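PDB 1ZPU: iron transport multicopper oxidase FET3 from Saccharomyces cerevisiae, which uses four copper ions to oxidise ferrous to ferric iron with dioxygen for high-affinity iron uptake, and also oxidises cuprous ions. Local coordinates for residues G10-N15 with V24-G29; Q358-E363 with D480-Q485. All coordinates share one frame; numbering follows the deposited sequence.

The two contacts belong to different plastocyanin-like units of one chain: contact 1 pairs the first two strands of the N-terminal unit, and contact 2 packs a glycosylated turn on the short helix that follows the last strand of the third unit. Their centres lie about 41 Å apart and their nearest atoms about 29 Å, so they do not touch. The trinuclear copper cluster takes its histidines from these same two units. Contact 1 is the closer of the two to it, the side chain of Ile25 standing about 10 Å from that of His105 and about 12 Å from that of His107. Contact 2 lies away from the copper sites, beside the sugar on Asn360.

Contact 1. Residues G10-N15 with V24-G29; sequences GWDYRN and VITCNG
Gly10, Trp11 and Asp12 pair antiparallel with Thr26, Ile25 and Val24 in a strongly twisted beta hairpin, the N-to-C directions of its short strand segments making an angle of 118° and their axes approaching to 4.5 Å. This hairpin forms one margin of a sheet in the first plastocyanin-like unit, strand 22-27 being the outermost. Asp12 and Val24 bond both ways, Val24 N lying 2.7 Å from Asp12 O; Thr26 N donates to Gly10 O, and the return bond from Gly10 N to Thr26 O is weak. On one face of the sheet the indole of Trp11 folds over Ile25. With its CG anti to the carbonyl carbon (chi1 -71°), the ring swings back across the partner strand, and Ile25 CG1 sits over one face in a CH-pi contact, 3.9 Å from the centroid of the six-membered ring. Met52, Leu146 and Pro23 also touch this indole. Were Trp11 replaced by alanine, Ile25 CG1 would probably lose its aromatic cover and a gap open beside Met52 and Leu146. On the other face, Asp12 CB meets Thr26 CG2 at 3.6 Å, the side chains crossing at about a right angle. Arg14 lays its CG against Val24 CG2, 3.6 Å away, and its bent chain lets NE donate to Tyr13 O, which lies in the guanidinium plane. Beyond NE, Arg14 NH2 reaches Gly29 O in a weak bond of 3.4 Å at the guanidinium edge.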
ATOM      1  N   GLY A  10      -8.108  16.386  11.656  1.00 68.65           N
ATOM      2  CA  GLY A  10      -9.385  16.782  12.223  1.00 68.70           C
ATOM      3  C   GLY A  10     -10.537  16.054  11.579  1.00 68.70           C
ATOM      4  O   GLY A  10     -10.345  15.296  10.639  1.00 69.05           O
ATOM      5  N   TRP A  11     -11.738  16.288  12.089  1.00 68.76           N
ATOM      6  CA  TRP A  11     -12.953  15.709  11.532  1.00 68.69           C
ATOM      7  C   TRP A  11     -13.899  16.797  11.059  1.00 69.01           C
ATOM      8  O   TRP A  11     -14.142  17.767  11.771  1.00 69.41           O
ATOM      9  CB  TRP A  11     -13.665  14.842  12.569  1.00 68.27           C
ATOM     10  CG  TRP A  11     -12.978  13.554  12.887  1.00 68.01           C
ATOM     11  CD1 TRP A  11     -12.199  13.288  13.972  1.00 67.83           C
ATOM     12  CD2 TRP A  11     -13.008  12.348  12.108  1.00 68.79           C
ATOM     13  NE1 TRP A  11     -11.739  11.998  13.927  1.00 68.10           N
ATOM     14  CE2 TRP A  11     -12.218  11.393  12.792  1.00 68.77           C
ATOM     15  CE3 TRP A  11     -13.627  11.982  10.900  1.00 68.07           C
ATOM     16  CZ2 TRP A  11     -12.023  10.083  12.306  1.00 67.80           C
ATOM     17  CZ3 TRP A  11     -13.435  10.680  10.418  1.00 68.51           C
ATOM     18  CH2 TRP A  11     -12.639   9.747  11.130  1.00 67.94           C
ATOM     19  N   ASP A  12     -14.430  16.633   9.857  1.00 69.44           N
ATOM     20  CA  ASP A  12     -15.460  17.516   9.332  1.00 69.86           C
ATOM     21  C   ASP A  12     -16.368  16.743   8.405  1.00 69.53           C
ATOM     22  O   ASP A  12     -15.955  15.735   7.828  1.00 69.42           O
ATOM     23  CB  ASP A  12     -14.832  18.686   8.585  1.00 70.64           C
ATOM     24  CG  ASP A  12     -14.505  19.843   9.509  1.00 73.34           C
ATOM     25  OD1 ASP A  12     -15.420  20.678   9.735  1.00 75.41           O
ATOM     26  OD2 ASP A  12     -13.346  19.907  10.020  1.00 75.48           O
ATOM     27  N   TYR A  13     -17.599  17.221   8.264  1.00 69.23           N
ATOM     28  CA  TYR A  13     -18.548  16.636   7.326  1.00 69.21           C
ATOM     29  C   TYR A  13     -18.231  16.998   5.874  1.00 69.13           C
ATOM     30  O   TYR A  13     -17.988  18.159   5.568  1.00 69.23           O
ATOM     31  CB  TYR A  13     -19.983  17.030   7.693  1.00 68.96           C
ATOM     32  CG  TYR A  13     -20.498  16.221   8.856  1.00 69.80           C
ATOM     33  CD1 TYR A  13     -20.346  16.670  10.176  1.00 69.58           C
ATOM     34  CD2 TYR A  13     -21.099  14.982   8.647  1.00 69.86           C
ATOM     35  CE1 TYR A  13     -20.793  15.903  11.252  1.00 69.59           C
ATOM     36  CE2 TYR A  13     -21.554  14.214   9.713  1.00 70.00           C
ATOM     37  CZ  TYR A  13     -21.401  14.673  11.014  1.00 69.98           C
ATOM     38  OH  TYR A  13     -21.858  13.891  12.069  1.00 69.98           O
ATOM     39  N   ARG A  14     -18.186  15.992   5.005  1.00 68.79           N
ATOM     40  CA  ARG A  14     -18.209  16.207   3.561  1.00 68.85           C
ATOM     41  C   ARG A  14     -19.164  15.203   2.934  1.00 68.90           C
ATOM     42  O   ARG A  14     -19.441  14.139   3.509  1.00 68.77           O
ATOM     43  CB  ARG A  14     -16.837  15.990   2.911  1.00 68.73           C
ATOM     44  CG  ARG A  14     -15.757  17.008   3.197  1.00 68.56           C
ATOM     45  CD  ARG A  14     -16.127  18.432   2.862  1.00 67.95           C
ATOM     46  NE  ARG A  14     -15.635  19.236   3.973  1.00 71.08           N
ATOM     47  CZ  ARG A  14     -14.561  20.021   3.948  1.00 71.73           C
ATOM     48  NH1 ARG A  14     -13.861  20.176   2.819  1.00 73.29           N
ATOM     49  NH2 ARG A  14     -14.214  20.677   5.054  1.00 70.57           N
ATOM     50  N   ASN A  15     -19.672  15.539   1.753  1.00 68.82           N
ATOM     51  CA  ASN A  15     -20.419  14.576   0.988  1.00 68.98           C
ATOM     52  C   ASN A  15     -19.592  14.210  -0.230  1.00 69.19           C
ATOM     53  O   ASN A  15     -19.776  14.775  -1.298  1.00 69.66           O
ATOM     54  CB  ASN A  15     -21.798  15.112   0.609  1.00 68.84           C
ATOM     55  CG  ASN A  15     -22.679  14.046  -0.011  1.00 69.29           C
ATOM     56  OD1 ASN A  15     -22.173  13.090  -0.602  1.00 71.51           O
ATOM     57  ND2 ASN A  15     -23.997  14.190   0.125  1.00 67.72           N
ATOM     58  N   VAL A  24     -15.270  13.173   7.542  1.00 68.58           N
ATOM     59  CA  VAL A  24     -14.035  12.724   6.924  1.00 68.57           C
ATOM     60  C   VAL A  24     -12.848  13.346   7.664  1.00 68.76           C
ATOM     61  O   VAL A  24     -13.028  14.340   8.390  1.00 68.73           O
ATOM     62  CB  VAL A  24     -14.005  13.066   5.400  1.00 68.72           C
ATOM     63  CG1 VAL A  24     -15.136  12.374   4.669  1.00 68.00           C
ATOM     64  CG2 VAL A  24     -14.103  14.554   5.171  1.00 68.91           C
ATOM     65  N   ILE A  25     -11.653  12.764   7.498  1.00 68.71           N
ATOM     66  CA  ILE A  25     -10.443  13.304   8.144  1.00 68.73           C
ATOM     67  C   ILE A  25      -9.836  14.473   7.355  1.00 68.95           C
ATOM     68  O   ILE A  25      -9.372  14.309   6.224  1.00 69.09           O
ATOM     69  CB  ILE A  25      -9.364  12.237   8.421  1.00 68.71           C
ATOM     70  CG1 ILE A  25      -9.992  10.958   8.974  1.00 69.07           C
ATOM     71  CG2 ILE A  25      -8.355  12.771   9.439  1.00 68.73           C
ATOM     72  CD1 ILE A  25      -8.996   9.904   9.430  1.00 68.03           C
ATOM     73  N   THR A  26      -9.837  15.648   7.970  1.00 68.82           N
ATOM     74  CA  THR A  26      -9.365  16.848   7.310  1.00 68.97           C
ATOM     75  C   THR A  26      -7.902  17.159   7.606  1.00 69.00           C
ATOM     76  O   THR A  26      -7.354  16.689   8.589  1.00 69.31           O
ATOM     77  CB  THR A  26     -10.241  18.034   7.706  1.00 68.98           C
ATOM     78  OG1 THR A  26     -10.358  18.082   9.129  1.00 68.21           O
ATOM     79  CG2 THR A  26     -11.625  17.864   7.102  1.00 69.46           C
ATOM     80  N   CYS A  27      -7.287  17.952   6.738  1.00 69.03           N
ATOM     81  CA  CYS A  27      -5.967  18.498   6.955  1.00 69.04           C
ATOM     82  C   CYS A  27      -6.096  20.009   7.128  1.00 69.00           C
ATOM     83  O   CYS A  27      -6.459  20.710   6.181  1.00 68.93           O
ATOM     84  CB  CYS A  27      -5.088  18.182   5.747  1.00 68.95           C
ATOM     85  SG  CYS A  27      -3.480  18.991   5.777  1.00 69.65           S
ATOM     86  N   ASN A  28      -5.801  20.512   8.330  1.00 69.02           N
ATOM     87  CA  ASN A  28      -6.006  21.940   8.664  1.00 68.80           C
ATOM     88  C   ASN A  28      -7.406  22.440   8.311  1.00 68.87           C
ATOM     89  O   ASN A  28      -7.571  23.549   7.811  1.00 69.02           O
ATOM     90  CB  ASN A  28      -4.956  22.825   7.990  1.00 68.29           C
ATOM     91  CG  ASN A  28      -3.539  22.461   8.384  1.00 68.75           C
ATOM     92  OD1 ASN A  28      -3.295  21.786   9.389  1.00 69.22           O
ATOM     93  ND2 ASN A  28      -2.587  22.923   7.591  1.00 69.21           N
ATOM     94  N   GLY A  29      -8.411  21.611   8.562  1.00 68.96           N
ATOM     95  CA  GLY A  29      -9.780  21.934   8.198  1.00 69.09           C
ATOM     96  C   GLY A  29     -10.158  21.722   6.741  1.00 69.36           C
ATOM     97  O   GLY A  29     -11.309  21.953   6.378  1.00 69.45           O
TER

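Contact 2. Residues Q358-E363 with D480-Q485; sequences QANNSE and DPFGIQ. With NAG (2-acetamido-2-deoxy-beta-D-glucopyranose), chain B.
Gln485 NE2 is held by two carbonyl oxygens, those of Val352 and Gly356, and beside these bonds it lies 3.9 Å from Ala359 CB. The amide thus ties helix 481-486 to the end of helix 348-352 and to the loop that leads into the type I beta turn of Gln358 to Asn361. Across the rest of the contact the packing is apolar. The methyl of Ala359 points at the helix and meets Pro481 CB at 3.6 Å; Phe482 CE2 is a looser neighbour of the same methyl. Ala359 O accepts a hydrogen bond from the hydroxyl of Tyr365. Asn360 brings its CB to the far end of the Phe482 ring, 3.7 Å from CZ and about equally far from CE1, approaching obliquely. With CG anti to the backbone N (chi1 -166°), the Asn360 amide heads away from the ring and carries the N-linked sugar through a covalent bond of 1.5 Å from ND2 to NAG C1. Of the sugar, O6 comes nearest the phenyl group, at the ring edge near its plane, 4.0 Å from Phe482 CE1. Asn360, Ser362 and Pro481 all touch Ile373, so the contact borders strand 371-374 through that residue, while helix 481-486 rests on helix 348-352 through Ile484, which packs on Leu349 and Val352.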
ATOM      1  N   GLN A 358      22.974  -7.555  20.740  1.00 69.30           N
ATOM      2  CA  GLN A 358      21.988  -8.634  20.762  1.00 69.12           C
ATOM      3  C   GLN A 358      20.925  -8.457  19.669  1.00 69.18           C
ATOM      4  O   GLN A 358      19.940  -9.206  19.599  1.00 69.14           O
ATOM      5  CB  GLN A 358      21.312  -8.691  22.129  1.00 68.97           C
ATOM      6  CG  GLN A 358      22.192  -9.177  23.248  1.00 68.96           C
ATOM      7  CD  GLN A 358      21.415  -9.973  24.274  1.00 68.98           C
ATOM      8  OE1 GLN A 358      21.275  -9.557  25.426  1.00 68.83           O
ATOM      9  NE2 GLN A 358      20.894 -11.126  23.855  1.00 68.90           N
ATOM     10  N   ALA A 359      21.134  -7.464  18.818  1.00 69.12           N
ATOM     11  CA  ALA A 359      20.202  -7.133  17.756  1.00 69.12           C
ATOM     12  C   ALA A 359      20.115  -8.202  16.661  1.00 69.17           C
ATOM     13  O   ALA A 359      19.180  -8.194  15.868  1.00 69.36           O
ATOM     14  CB  ALA A 359      20.578  -5.788  17.162  1.00 69.03           C
ATOM     15  N   ASN A 360      21.086  -9.107  16.619  1.00 69.36           N
ATOM     16  CA  ASN A 360      21.114 -10.175  15.624  1.00 69.64           C
ATOM     17  C   ASN A 360      20.322 -11.402  16.059  1.00 69.53           C
ATOM     18  O   ASN A 360      20.044 -12.290  15.247  1.00 69.56           O
ATOM     19  CB  ASN A 360      22.556 -10.581  15.291  1.00 70.24           C
ATOM     20  CG  ASN A 360      22.646 -11.444  14.033  1.00 71.80           C
ATOM     21  OD1 ASN A 360      21.820 -11.316  13.120  1.00 71.47           O
ATOM     22  ND2 ASN A 360      23.656 -12.325  13.983  1.00 74.06           N
ATOM     23  N   ASN A 361      19.972 -11.449  17.343  1.00 69.45           N
ATOM     24  CA  ASN A 361      19.173 -12.537  17.905  1.00 69.39           C
ATOM     25  C   ASN A 361      17.678 -12.272  17.695  1.00 69.31           C
ATOM     26  O   ASN A 361      17.116 -11.342  18.272  1.00 69.27           O
ATOM     27  CB  ASN A 361      19.506 -12.709  19.392  1.00 69.33           C
ATOM     28  CG  ASN A 361      18.683 -13.795  20.064  1.00 69.76           C
ATOM     29  OD1 ASN A 361      17.987 -14.576  19.408  1.00 70.45           O
ATOM     30  ND2 ASN A 361      18.766 -13.850  21.389  1.00 70.05           N
ATOM     31  N   SER A 362      17.047 -13.100  16.865  1.00 69.30           N
ATOM     32  CA  SER A 362      15.647 -12.912  16.465  1.00 69.33           C
ATOM     33  C   SER A 362      14.662 -12.983  17.633  1.00 69.39           C
ATOM     34  O   SER A 362      13.586 -12.372  17.586  1.00 69.40           O
ATOM     35  CB  SER A 362      15.263 -13.936  15.389  1.00 69.29           C
ATOM     36  OG  SER A 362      15.218 -15.256  15.917  1.00 68.62           O
ATOM     37  N   GLU A 363      15.056 -13.717  18.672  1.00 69.36           N
ATOM     38  CA  GLU A 363      14.222 -13.980  19.838  1.00 69.49           C
ATOM     39  C   GLU A 363      13.723 -12.708  20.523  1.00 69.31           C
ATOM     40  O   GLU A 363      12.588 -12.670  21.007  1.00 69.37           O
ATOM     41  CB  GLU A 363      14.993 -14.841  20.840  1.00 69.45           C
ATOM     42  CG  GLU A 363      14.125 -15.455  21.907  1.00 70.11           C
ATOM     43  CD  GLU A 363      14.922 -16.227  22.931  1.00 71.58           C
ATOM     44  OE1 GLU A 363      15.778 -15.622  23.624  1.00 72.17           O
ATOM     45  OE2 GLU A 363      14.682 -17.447  23.055  1.00 72.74           O
ATOM     46  N   ASP A 480      19.858  -5.942   8.271  1.00 69.41           N
ATOM     47  CA  ASP A 480      21.028  -5.861   9.166  1.00 69.55           C
ATOM     48  C   ASP A 480      20.938  -4.791  10.260  1.00 69.50           C
ATOM     49  O   ASP A 480      21.329  -3.641  10.056  1.00 69.41           O
ATOM     50  CB  ASP A 480      22.375  -5.802   8.408  1.00 69.65           C
ATOM     51  CG  ASP A 480      22.567  -4.514   7.644  1.00 69.68           C
ATOM     52  OD1 ASP A 480      21.556  -3.897   7.248  1.00 70.19           O
ATOM     53  OD2 ASP A 480      23.734  -4.121   7.433  1.00 69.80           O
ATOM     54  N   PRO A 481      20.405  -5.181  11.431  1.00 69.47           N
ATOM     55  CA  PRO A 481      20.268  -4.293  12.579  1.00 69.33           C
ATOM     56  C   PRO A 481      21.581  -3.618  12.952  1.00 69.27           C
ATOM     57  O   PRO A 481      21.558  -2.523  13.507  1.00 69.32           O
ATOM     58  CB  PRO A 481      19.822  -5.232  13.707  1.00 69.34           C
ATOM     59  CG  PRO A 481      20.102  -6.618  13.209  1.00 69.51           C
ATOM     60  CD  PRO A 481      19.909  -6.533  11.736  1.00 69.59           C
ATOM     61  N   PHE A 482      22.712  -4.254  12.652  1.00 69.10           N
ATOM     62  CA  PHE A 482      24.006  -3.630  12.932  1.00 69.08           C
ATOM     63  C   PHE A 482      24.269  -2.459  11.989  1.00 69.12           C
ATOM     64  O   PHE A 482      24.825  -1.444  12.399  1.00 69.18           O
ATOM     65  CB  PHE A 482      25.154  -4.645  12.893  1.00 68.80           C
ATOM     66  CG  PHE A 482      25.055  -5.720  13.946  1.00 68.47           C
ATOM     67  CD1 PHE A 482      25.284  -7.053  13.618  1.00 68.11           C
ATOM     68  CD2 PHE A 482      24.726  -5.406  15.262  1.00 68.04           C
ATOM     69  CE1 PHE A 482      25.189  -8.056  14.584  1.00 67.74           C
ATOM     70  CE2 PHE A 482      24.629  -6.401  16.231  1.00 67.92           C
ATOM     71  CZ  PHE A 482      24.859  -7.728  15.888  1.00 67.88           C
ATOM     72  N   GLY A 483      23.853  -2.598  10.733  1.00 69.16           N
ATOM     73  CA  GLY A 483      23.896  -1.492   9.773  1.00 69.05           C
ATOM     74  C   GLY A 483      23.062  -0.309  10.235  1.00 68.99           C
ATOM     75  O   GLY A 483      23.463   0.840  10.068  1.00 68.94           O
ATOM     76  N   ILE A 484      21.904  -0.606  10.824  1.00 69.00           N
ATOM     77  CA  ILE A 484      21.016   0.411  11.392  1.00 68.88           C
ATOM     78  C   ILE A 484      21.718   1.150  12.528  1.00 69.04           C
ATOM     79  O   ILE A 484      21.736   2.377  12.549  1.00 69.20           O
ATOM     80  CB  ILE A 484      19.672  -0.189  11.894  1.00 68.74           C
ATOM     81  CG1 ILE A 484      18.832  -0.694  10.729  1.00 68.20           C
ATOM     82  CG2 ILE A 484      18.868   0.826  12.688  1.00 68.37           C
ATOM     83  CD1 ILE A 484      17.812  -1.713  11.150  1.00 68.17           C
ATOM     84  N   GLN A 485      22.310   0.400  13.457  1.00 69.08           N
ATOM     85  CA  GLN A 485      22.964   0.991  14.624  1.00 69.01           C
ATOM     86  C   GLN A 485      24.156   1.853  14.228  1.00 69.20           C
ATOM     87  O   GLN A 485      24.401   2.895  14.833  1.00 69.33           O
ATOM     88  CB  GLN A 485      23.445  -0.090  15.588  1.00 68.97           C
ATOM     89  CG  GLN A 485      22.371  -0.777  16.402  1.00 68.66           C
ATOM     90  CD  GLN A 485      22.892  -2.028  17.109  1.00 68.73           C
ATOM     91  OE1 GLN A 485      23.894  -2.619  16.702  1.00 68.36           O
ATOM     92  NE2 GLN A 485      22.205  -2.438  18.165  1.00 68.58           N
TER
HETATM   93  C1  NAG B2018      23.643 -13.138  12.776  1.00 78.48           C
HETATM   94  C2  NAG B2018      23.723 -14.670  12.728  1.00 80.78           C
HETATM   95  C3  NAG B2018      25.118 -15.252  12.392  1.00 81.13           C
HETATM   96  C4  NAG B2018      26.255 -14.257  12.067  1.00 81.09           C
HETATM   97  C5  NAG B2018      25.847 -12.772  12.139  1.00 80.62           C
HETATM   98  C6  NAG B2018      26.715 -11.854  11.281  1.00 80.66           C
HETATM   99  C7  NAG B2018      22.083 -15.571  14.354  1.00 82.14           C
HETATM  100  C8  NAG B2018      21.788 -15.583  15.831  1.00 82.25           C
HETATM  101  N2  NAG B2018      23.322 -15.209  14.019  1.00 81.60           N
HETATM  102  O3  NAG B2018      25.013 -16.198  11.341  1.00 81.27           O
HETATM  103  O4  NAG B2018      27.338 -14.510  12.950  1.00 80.98           O
HETATM  104  O5  NAG B2018      24.489 -12.609  11.774  1.00 79.33           O
HETATM  105  O6  NAG B2018      26.623 -10.532  11.808  1.00 80.17           O
HETATM  106  O7  NAG B2018      21.215 -15.893  13.537  1.00 82.50           O